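Local coordinates for adhesion and penetration protein autotransporter (Haemophilus influenzae, PDB 3SYJ), which promotes bacterial aggregation and mediates adherence to and invasion of host cells, and is probably also a serine protease, at residues K147-V152 with Y225-Q230; D132-M137 with K231-G236; T183-G188 with A203-P208. All blocks are in the same frame, centred on the assembly; numbering follows the deposited sequence.

Contact 1: residues K147-V152 with Y225-Q230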
loop_
_atom_site.group_PDB
_atom_site.type_symbol
_atom_site.label_atom_id
_atom_site.label_comp_id
_atom_site.label_asym_id
_atom_site.label_seq_id
_atom_site.Cartn_x
_atom_site.Cartn_y
_atom_site.Cartn_z
ATOM N N LYS A 147 33.663 38.926 -36.924
ATOM C CA LYS A 147 33.378 37.894 -37.912
ATOM C C LYS A 147 34.204 36.632 -37.640
ATOM O O LYS A 147 33.715 35.511 -37.805
ATOM C CB LYS A 147 33.656 38.430 -39.321
ATOM C CG LYS A 147 33.328 37.475 -40.469
ATOM C CD LYS A 147 33.657 38.136 -41.812
ATOM C CE LYS A 147 33.487 37.195 -43.000
ATOM N NZ LYS A 147 34.056 37.791 -44.255
ATOM N N TYR A 148 35.451 36.828 -37.215
ATOM C CA TYR A 148 36.380 35.733 -36.953
ATOM C C TYR A 148 36.927 35.814 -35.530
ATOM O O TYR A 148 38.051 36.274 -35.324
ATOM C CB TYR A 148 37.549 35.812 -37.929
ATOM C CG TYR A 148 37.155 35.658 -39.380
ATOM C CD1 TYR A 148 36.720 34.437 -39.878
ATOM C CD2 TYR A 148 37.231 36.729 -40.254
ATOM C CE1 TYR A 148 36.370 34.292 -41.206
ATOM C CE2 TYR A 148 36.884 36.597 -41.585
ATOM C CZ TYR A 148 36.455 35.380 -42.056
ATOM O OH TYR A 148 36.110 35.257 -43.382
ATOM N N PRO A 149 36.133 35.374 -34.546
ATOM C CA PRO A 149 36.457 35.540 -33.123
ATOM C C PRO A 149 37.497 34.561 -32.601
ATOM O O PRO A 149 38.256 34.916 -31.700
ATOM C CB PRO A 149 35.126 35.267 -32.427
ATOM C CG PRO A 149 34.364 34.427 -33.364
ATOM C CD PRO A 149 34.794 34.797 -34.751
ATOM N N GLU A 150 37.521 33.348 -33.143
ATOM C CA GLU A 150 38.449 32.324 -32.681
ATOM C C GLU A 150 39.424 31.907 -33.780
ATOM O O GLU A 150 39.089 31.912 -34.968
ATOM C CB GLU A 150 37.677 31.117 -32.150
ATOM C CG GLU A 150 36.619 31.474 -31.110
ATOM C CD GLU A 150 37.170 31.622 -29.704
ATOM O OE1 GLU A 150 38.406 31.547 -29.530
ATOM O OE2 GLU A 150 36.365 31.803 -28.763
ATOM N N ARG A 151 40.643 31.568 -33.377
ATOM C CA ARG A 151 41.670 31.127 -34.310
ATOM C C ARG A 151 42.593 30.159 -33.575
ATOM O O ARG A 151 42.998 30.438 -32.446
ATOM C CB ARG A 151 42.466 32.322 -34.855
ATOM C CG ARG A 151 42.635 32.282 -36.364
ATOM C CD ARG A 151 43.893 32.964 -36.866
ATOM N NE ARG A 151 43.733 34.385 -37.152
ATOM C CZ ARG A 151 44.011 34.964 -38.321
ATOM N NH1 ARG A 151 44.454 34.252 -39.343
ATOM N NH2 ARG A 151 43.850 36.268 -38.466
ATOM N N VAL A 152 42.920 29.026 -34.198
ATOM C CA VAL A 152 43.779 28.025 -33.556
ATOM C C VAL A 152 44.790 27.402 -34.529
ATOM O O VAL A 152 44.633 27.503 -35.748
ATOM C CB VAL A 152 42.955 26.891 -32.918
ATOM C CG1 VAL A 152 41.971 27.444 -31.904
ATOM C CG2 VAL A 152 42.218 26.108 -33.988
ATOM N N TYR A 225 37.696 30.605 -37.120
ATOM C CA TYR A 225 36.264 30.421 -36.957
ATOM C C TYR A 225 35.476 31.537 -37.633
ATOM O O TYR A 225 35.623 32.709 -37.284
ATOM C CB TYR A 225 35.882 30.352 -35.480
ATOM C CG TYR A 225 34.438 29.922 -35.259
ATOM C CD1 TYR A 225 34.050 28.611 -35.486
ATOM C CD2 TYR A 225 33.473 30.825 -34.833
ATOM C CE1 TYR A 225 32.748 28.199 -35.287
ATOM C CE2 TYR A 225 32.161 30.427 -34.631
ATOM C CZ TYR A 225 31.804 29.107 -34.862
ATOM O OH TYR A 225 30.516 28.677 -34.667
ATOM N N ASP A 226 34.645 31.158 -38.604
ATOM C CA ASP A 226 33.697 32.071 -39.232
ATOM C C ASP A 226 32.403 32.071 -38.416
ATOM O O ASP A 226 31.672 31.087 -38.410
ATOM C CB ASP A 226 33.418 31.632 -40.672
ATOM C CG ASP A 226 32.598 32.647 -41.453
ATOM O OD1 ASP A 226 31.638 33.217 -40.890
ATOM O OD2 ASP A 226 32.909 32.872 -42.641
ATOM N N ALA A 227 32.129 33.173 -37.726
ATOM C CA ALA A 227 30.989 33.247 -36.811
ATOM C C ALA A 227 29.659 33.417 -37.543
ATOM O O ALA A 227 28.604 33.042 -37.031
ATOM C CB ALA A 227 31.185 34.379 -35.812
ATOM N N GLU A 228 29.710 33.994 -38.736
ATOM C CA GLU A 228 28.507 34.154 -39.536
ATOM C C GLU A 228 28.042 32.783 -40.036
ATOM O O GLU A 228 26.876 32.420 -39.870
ATOM C CB GLU A 228 28.774 35.142 -40.673
ATOM C CG GLU A 228 29.689 36.287 -40.225
ATOM C CD GLU A 228 29.700 37.482 -41.170
ATOM O OE1 GLU A 228 29.801 37.282 -42.400
ATOM O OE2 GLU A 228 29.615 38.630 -40.674
ATOM N N LYS A 229 28.967 32.007 -40.600
ATOM C CA LYS A 229 28.668 30.655 -41.073
ATOM C C LYS A 229 28.565 29.639 -39.935
ATOM O O LYS A 229 27.938 28.590 -40.089
ATOM C CB LYS A 229 29.736 30.175 -42.062
ATOM C CG LYS A 229 29.970 31.064 -43.278
ATOM C CD LYS A 229 30.980 30.406 -44.214
ATOM C CE LYS A 229 31.528 31.361 -45.265
ATOM N NZ LYS A 229 30.534 31.742 -46.303
ATOM N N GLN A 230 29.191 29.953 -38.802
ATOM C CA GLN A 230 29.294 29.020 -37.682
ATOM C C GLN A 230 30.123 27.789 -38.041
ATOM O O GLN A 230 29.758 26.659 -37.715
ATOM C CB GLN A 230 27.911 28.600 -37.181
ATOM C CG GLN A 230 27.081 29.750 -36.659
ATOM C CD GLN A 230 26.196 29.342 -35.502
ATOM O OE1 GLN A 230 25.426 28.377 -35.595
ATOM N NE2 GLN A 230 26.309 30.073 -34.392
HETATM O O HOH W 1 35.223 32.683 -44.113
#

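Contact 2: residues D132-M137 with K231-G236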
loop_
_atom_site.group_PDB
_atom_site.type_symbol
_atom_site.label_atom_id
_atom_site.label_comp_id
_atom_site.label_asym_id
_atom_site.label_seq_id
_atom_site.Cartn_x
_atom_site.Cartn_y
_atom_site.Cartn_z
ATOM N N ASP A 132 36.284 22.692 -44.628
ATOM C CA ASP A 132 36.216 23.668 -45.701
ATOM C C ASP A 132 37.369 24.654 -45.615
ATOM O O ASP A 132 37.902 24.906 -44.529
ATOM C CB ASP A 132 34.889 24.427 -45.657
ATOM C CG ASP A 132 33.703 23.551 -46.000
ATOM O OD1 ASP A 132 33.920 22.384 -46.381
ATOM O OD2 ASP A 132 32.559 24.033 -45.888
ATOM N N MET A 133 37.738 25.210 -46.768
ATOM C CA MET A 133 38.738 26.266 -46.859
ATOM C C MET A 133 38.138 27.684 -46.855
ATOM O O MET A 133 37.018 27.903 -47.323
ATOM C CB MET A 133 39.540 26.099 -48.143
ATOM C CG MET A 133 40.238 24.774 -48.274
ATOM S SD MET A 133 41.285 24.811 -49.728
ATOM C CE MET A 133 42.178 23.278 -49.543
ATOM N N THR A 134 38.893 28.648 -46.329
ATOM C CA THR A 134 38.538 30.052 -46.502
ATOM C C THR A 134 38.789 30.379 -47.970
ATOM O O THR A 134 39.607 29.725 -48.619
ATOM C CB THR A 134 39.354 30.995 -45.571
ATOM O OG1 THR A 134 40.758 30.749 -45.724
ATOM C CG2 THR A 134 38.960 30.783 -44.121
ATOM N N SER A 135 38.086 31.369 -48.507
ATOM C CA SER A 135 38.129 31.587 -49.950
ATOM C C SER A 135 38.863 32.853 -50.388
ATOM O O SER A 135 39.236 32.986 -51.552
ATOM C CB SER A 135 36.718 31.575 -50.525
ATOM O OG SER A 135 35.907 32.516 -49.854
ATOM N N ASN A 136 39.071 33.780 -49.460
ATOM C CA ASN A 136 39.712 35.049 -49.786
ATOM C C ASN A 136 41.219 34.940 -49.636
ATOM O O ASN A 136 41.710 34.339 -48.680
ATOM C CB ASN A 136 39.163 36.148 -48.878
ATOM C CG ASN A 136 39.396 37.546 -49.431
ATOM O OD1 ASN A 136 40.491 37.880 -49.883
ATOM N ND2 ASN A 136 38.359 38.380 -49.371
ATOM N N MET A 137 41.957 35.504 -50.583
ATOM C CA MET A 137 43.415 35.443 -50.528
ATOM C C MET A 137 44.037 36.683 -49.871
ATOM O O MET A 137 45.249 36.740 -49.647
ATOM C CB MET A 137 44.005 35.216 -51.919
ATOM C CG MET A 137 43.483 33.971 -52.622
ATOM S SD MET A 137 43.863 32.433 -51.757
ATOM C CE MET A 137 45.634 32.557 -51.595
ATOM N N LYS A 231 31.247 28.021 -38.703
ATOM C CA LYS A 231 32.081 26.944 -39.206
ATOM C C LYS A 231 33.499 27.195 -38.776
ATOM O O LYS A 231 33.953 28.335 -38.787
ATOM C CB LYS A 231 32.090 26.953 -40.735
ATOM C CG LYS A 231 31.145 26.004 -41.421
ATOM C CD LYS A 231 31.381 26.035 -42.931
ATOM C CE LYS A 231 30.766 24.818 -43.603
ATOM N NZ LYS A 231 29.286 24.743 -43.405
ATOM N N TRP A 232 34.213 26.137 -38.425
ATOM C CA TRP A 232 35.660 26.212 -38.458
ATOM C C TRP A 232 36.096 26.009 -39.909
ATOM O O TRP A 232 35.556 25.159 -40.623
ATOM C CB TRP A 232 36.293 25.170 -37.535
ATOM C CG TRP A 232 36.258 25.540 -36.073
ATOM C CD1 TRP A 232 35.392 25.069 -35.120
ATOM C CD2 TRP A 232 37.133 26.456 -35.399
ATOM N NE1 TRP A 232 35.678 25.637 -33.894
ATOM C CE2 TRP A 232 36.743 26.492 -34.039
ATOM C CE3 TRP A 232 38.211 27.250 -35.812
ATOM C CZ2 TRP A 232 37.396 27.283 -33.091
ATOM C CZ3 TRP A 232 38.861 28.044 -34.859
ATOM C CH2 TRP A 232 38.448 28.050 -33.523
ATOM N N LEU A 233 37.039 26.825 -40.358
ATOM C CA LEU A 233 37.590 26.702 -41.704
ATOM C C LEU A 233 39.087 26.628 -41.564
ATOM O O LEU A 233 39.646 27.224 -40.637
ATOM C CB LEU A 233 37.231 27.926 -42.551
ATOM C CG LEU A 233 35.750 28.149 -42.852
ATOM C CD1 LEU A 233 35.458 29.606 -43.142
ATOM C CD2 LEU A 233 35.346 27.297 -44.025
ATOM N N ILE A 234 39.753 25.901 -42.452
ATOM C CA ILE A 234 41.197 26.004 -42.472
ATOM C C ILE A 234 41.527 27.318 -43.167
ATOM O O ILE A 234 40.960 27.631 -44.215
ATOM C CB ILE A 234 41.916 24.803 -43.138
ATOM C CG1 ILE A 234 43.427 25.064 -43.137
ATOM C CG2 ILE A 234 41.405 24.564 -44.546
ATOM C CD1 ILE A 234 44.269 23.873 -43.476
ATOM N N ASN A 235 42.418 28.103 -42.564
ATOM C CA ASN A 235 42.728 29.431 -43.084
ATOM C C ASN A 235 44.094 29.485 -43.746
ATOM O O ASN A 235 44.288 30.196 -44.721
ATOM C CB ASN A 235 42.619 30.476 -41.971
ATOM C CG ASN A 235 42.808 31.904 -42.472
ATOM O OD1 ASN A 235 42.456 32.240 -43.607
ATOM N ND2 ASN A 235 43.360 32.751 -41.616
ATOM N N GLY A 236 45.047 28.728 -43.221
ATOM C CA GLY A 236 46.379 28.757 -43.787
ATOM C C GLY A 236 47.259 27.630 -43.309
ATOM O O GLY A 236 46.870 26.838 -42.438
HETATM O O HOH W 2 34.522 23.303 -42.527
#

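Contact 3: residues T183-G188 with A203-P208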
loop_
_atom_site.group_PDB
_atom_site.type_symbol
_atom_site.label_atom_id
_atom_site.label_comp_id
_atom_site.label_asym_id
_atom_site.label_seq_id
_atom_site.Cartn_x
_atom_site.Cartn_y
_atom_site.Cartn_z
ATOM N N THR A 183 45.944 30.643 -31.769
ATOM C CA THR A 183 47.116 31.270 -32.375
ATOM C C THR A 183 47.502 32.534 -31.617
ATOM O O THR A 183 46.742 33.028 -30.779
ATOM C CB THR A 183 46.871 31.653 -33.842
ATOM O OG1 THR A 183 45.923 32.728 -33.913
ATOM C CG2 THR A 183 46.346 30.460 -34.611
ATOM N N HIS A 184 48.680 33.059 -31.920
ATOM C CA HIS A 184 49.076 34.357 -31.396
ATOM C C HIS A 184 48.222 35.439 -32.039
ATOM O O HIS A 184 47.361 35.150 -32.878
ATOM C CB HIS A 184 50.564 34.618 -31.647
ATOM C CG HIS A 184 51.461 34.003 -30.618
ATOM N ND1 HIS A 184 51.662 34.568 -29.376
ATOM C CD2 HIS A 184 52.190 32.863 -30.635
ATOM C CE1 HIS A 184 52.483 33.807 -28.676
ATOM N NE2 HIS A 184 52.817 32.766 -29.416
ATOM N N ASN A 185 48.468 36.684 -31.644
ATOM C CA ASN A 185 47.718 37.829 -32.148
ATOM C C ASN A 185 48.014 38.128 -33.606
ATOM O O ASN A 185 49.077 37.780 -34.125
ATOM C CB ASN A 185 48.049 39.075 -31.333
ATOM C CG ASN A 185 47.580 38.977 -29.901
ATOM O OD1 ASN A 185 46.613 38.285 -29.592
ATOM N ND2 ASN A 185 48.257 39.689 -29.017
ATOM N N GLN A 186 47.061 38.798 -34.247
ATOM C CA GLN A 186 47.193 39.254 -35.622
ATOM C C GLN A 186 48.330 40.266 -35.750
ATOM O O GLN A 186 48.383 41.250 -35.015
ATOM C CB GLN A 186 45.875 39.873 -36.086
ATOM C CG GLN A 186 45.910 40.442 -37.487
ATOM C CD GLN A 186 46.100 39.378 -38.553
ATOM O OE1 GLN A 186 47.220 39.149 -39.014
ATOM N NE2 GLN A 186 45.008 38.725 -38.955
ATOM N N ARG A 187 49.226 40.031 -36.698
ATOM C CA ARG A 187 50.466 40.786 -36.761
ATOM C C ARG A 187 50.874 41.114 -38.197
ATOM O O ARG A 187 52.045 40.983 -38.558
ATOM C CB ARG A 187 51.584 39.970 -36.105
ATOM C CG ARG A 187 52.654 40.781 -35.412
ATOM C CD ARG A 187 52.314 40.967 -33.942
ATOM N NE ARG A 187 53.481 40.967 -33.048
ATOM C CZ ARG A 187 54.627 40.310 -33.251
ATOM N NH1 ARG A 187 54.810 39.560 -34.333
ATOM N NH2 ARG A 187 55.603 40.397 -32.352
ATOM N N GLY A 188 49.925 41.529 -39.024
ATOM C CA GLY A 188 50.272 41.907 -40.381
ATOM C C GLY A 188 49.965 40.847 -41.422
ATOM O O GLY A 188 50.338 39.674 -41.279
ATOM N N ALA A 203 48.238 35.959 -22.194
ATOM C CA ALA A 203 46.973 35.668 -22.844
ATOM C C ALA A 203 46.807 36.590 -24.056
ATOM O O ALA A 203 47.148 37.774 -24.003
ATOM C CB ALA A 203 45.825 35.838 -21.866
ATOM N N GLY A 204 46.292 36.038 -25.152
ATOM C CA GLY A 204 46.147 36.797 -26.380
ATOM C C GLY A 204 44.707 37.072 -26.772
ATOM O O GLY A 204 43.768 36.683 -26.068
ATOM N N GLU A 205 44.536 37.747 -27.903
ATOM C CA GLU A 205 43.214 38.147 -28.369
ATOM C C GLU A 205 42.415 36.937 -28.845
ATOM O O GLU A 205 41.198 37.009 -28.972
ATOM C CB GLU A 205 43.320 39.212 -29.469
ATOM C CG GLU A 205 43.841 38.697 -30.799
ATOM C CD GLU A 205 44.583 39.767 -31.597
ATOM O OE1 GLU A 205 44.873 40.846 -31.029
ATOM O OE2 GLU A 205 44.886 39.527 -32.788
ATOM N N TYR A 206 43.101 35.820 -29.085
ATOM C CA TYR A 206 42.408 34.580 -29.436
ATOM C C TYR A 206 42.316 33.575 -28.287
ATOM O O TYR A 206 41.808 32.467 -28.474
ATOM C CB TYR A 206 43.009 33.914 -30.675
ATOM C CG TYR A 206 42.877 34.733 -31.940
ATOM C CD1 TYR A 206 41.632 35.020 -32.489
ATOM C CD2 TYR A 206 44.004 35.206 -32.592
ATOM C CE1 TYR A 206 41.520 35.769 -33.655
ATOM C CE2 TYR A 206 43.908 35.949 -33.747
ATOM C CZ TYR A 206 42.671 36.230 -34.281
ATOM O OH TYR A 206 42.612 36.979 -35.441
ATOM N N GLY A 207 42.777 33.964 -27.099
ATOM C CA GLY A 207 42.600 33.124 -25.924
ATOM C C GLY A 207 43.831 32.954 -25.051
ATOM O O GLY A 207 44.893 33.502 -25.336
ATOM N N PRO A 208 43.694 32.173 -23.977
ATOM C CA PRO A 208 44.747 32.047 -22.966
ATOM C C PRO A 208 45.878 31.095 -23.368
ATOM O O PRO A 208 46.854 30.990 -22.632
ATOM C CB PRO A 208 44.007 31.458 -21.756
ATOM C CG PRO A 208 42.608 31.105 -22.236
ATOM C CD PRO A 208 42.561 31.271 -23.718
HETATM O O HOH W 3 45.945 35.510 -29.258
HETATM O O HOH W 4 46.932 42.511 -32.517
#

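Contact 1: residues K147-V152 with Y225-Q230
Glu150 and Tyr225 pair antiparallel within the S6 protease domain, whose chymotrypsin-like fold is that of the PA clan and in which strand 221-226 lies beside strand 151-155. Tyr225 N gives a nearly straight bond to Glu150 O (2.9 Å), and farther along Ala227 N donates to Lys147 O (2.8 Å). Between these rungs Tyr225 O is met by the CA-H of Tyr148 (CA to O 3.1 Å), and it also lies at the edge of the Tyr148 ring. Pro149 sets CG against the edge of the Tyr225 ring, 4.0 Å from CD2, and its CD against the Ala227 methyl group. Farther out the extended Lys147 chain crosses Glu228, Lys147 CG 3.7 Å from Glu228 CD; no salt bridge forms.

Outside this shell, Trp232 packs edge-to-face with Tyr225, and Glu150 OE2 accepts from Lys45 N. Asp226 OD1 takes the N-H of Lys229 in an Asx motif that shapes the turn. Asp226 swings its carboxylate away from its own N (chi1 -172°), which carries OD2 toward Tyr148, where one water lies in the ring plane and bridges Tyr148 OH (2.8 Å) to Asp226 OD2 (2.7 Å).

Contact 2: residues D132-M137 with K231-G236
Met133 and Ile234 form a single parallel bridge, their CA atoms 5.0 Å apart, where an irregular loop runs in the same direction as strand 231-238. Ile234 supplies both ends of the pairing: its N donates to Asp132 O (3.0 Å) and its O accepts from Thr134 N (3.1 Å). A water extends the link by one step, taking the N-H of Asp132 and donating to Trp232 O.

This strand belongs to the antiparallel sheet of the protease domain, a member of the chymotrypsin-like PA clan. It is paired with 221-226 through Leu233, Asn235 and Gly236, the last two facing Met222 as a classic beta bulge, while Ile234 turns its backbone N and O to the loop.

Among the side chains, Leu233 is gripped by two neighbours. Its CD2 presses on Asp132 CB at 3.3 Å, and its CB and CD1 meet the Thr134 methyl group, CG2 lying 3.7 Å from CB. Met133 and Ile234 lie side by side and point the same way, with CG beside CG2, toward Val63 and Ala61 of strand 61-64. Thr134 turns OG1 into the position between its backbone N and carbonyl carbon (chi1 53°), which sends CG2 toward Leu233 and brings OG1 to 3.1 Å from Asn235 OD1. At the exposed end Lys231 passes its methylene chain across the Asp132 carboxylate. OD2 stands close to CE, but the bend at chi4 (61°) leaves NZ 4.2 Å from OD2, too far for a salt bridge, though the opposite charges probably still attract.

Contact 3: residues T183-G188 with A203-P208
Asn185 and Gln186 are tied to Glu205 by two short bonds, one to its backbone N and one to its carboxylate, which join segment 183-188, carrier of strand 186-190, to a type I turn, Gly204 to Gly207. Glu205 N donates almost straight to Asn185 OD1 (2.7 Å), in the plane of that amide carbonyl, while Glu205 OE2 takes the N-H of Gln186 (2.7 Å) from above the carboxylate plane. The carboxylate reaches Gln186 N because CG sits between N and the carbonyl carbon (chi1 71°), folding the chain across Asn185; amide and carboxylate end 28° from parallel. The turn is closed by bonds in both directions between Gly204 and Gly207.

The packed side is built on Tyr206. His184 O lies at the ring edge, in plane and 3.4 Å from CD2, and Thr183 OG1 comes equally near CD2 but obliquely. That hydroxyl donates to His184 O, on a lone pair in the carbonyl plane, so one carbonyl meets both hydroxyl and ring edge. An ordered water stitches this region together, donating to Thr183 O and Asn185 OD1 and accepting from Tyr206 N; Asn185 OD1 is thereby held by two donors.

The looser side lies along Glu205 OE1. It stands 3.4 Å from Asn185 OD1, a probably slightly unfavourable pairing of acceptors, and a second water serves both it and Gln186 O. Beyond, exposed Arg187 makes a salt bridge with Glu248.

In the protease domain the contact straddles several strands: Thr183 bonds Arg151 through the backbone, Tyr206 packs on Asn182 of strand 179-182 and binds Arg151 weakly through OH, Arg187 bonds Tyr195 of strand 193-196, and Asn185 bonds Gly197 just after it.

All three contacts belong to the protease domain and reach one antiparallel sheet. Contacts 1 and 2 lie closest, centres 10 Å apart, and occupy adjacent strands, 221-226 and 231-238, joined by a probable bond from Asp226 N to Lys231 O and by Glu150 against Trp232. Contact 3 meets contact 1 at Arg151 and Val152, but does not touch contact 2. Contact 2 is the most buried, a backbone bridge with apolar packing; contact 1, only partly buried, mixes backbone rungs with rings and a water; contact 3, also partly buried, relies on side-chain-to-backbone bonds and two waters rather than on strand pairing.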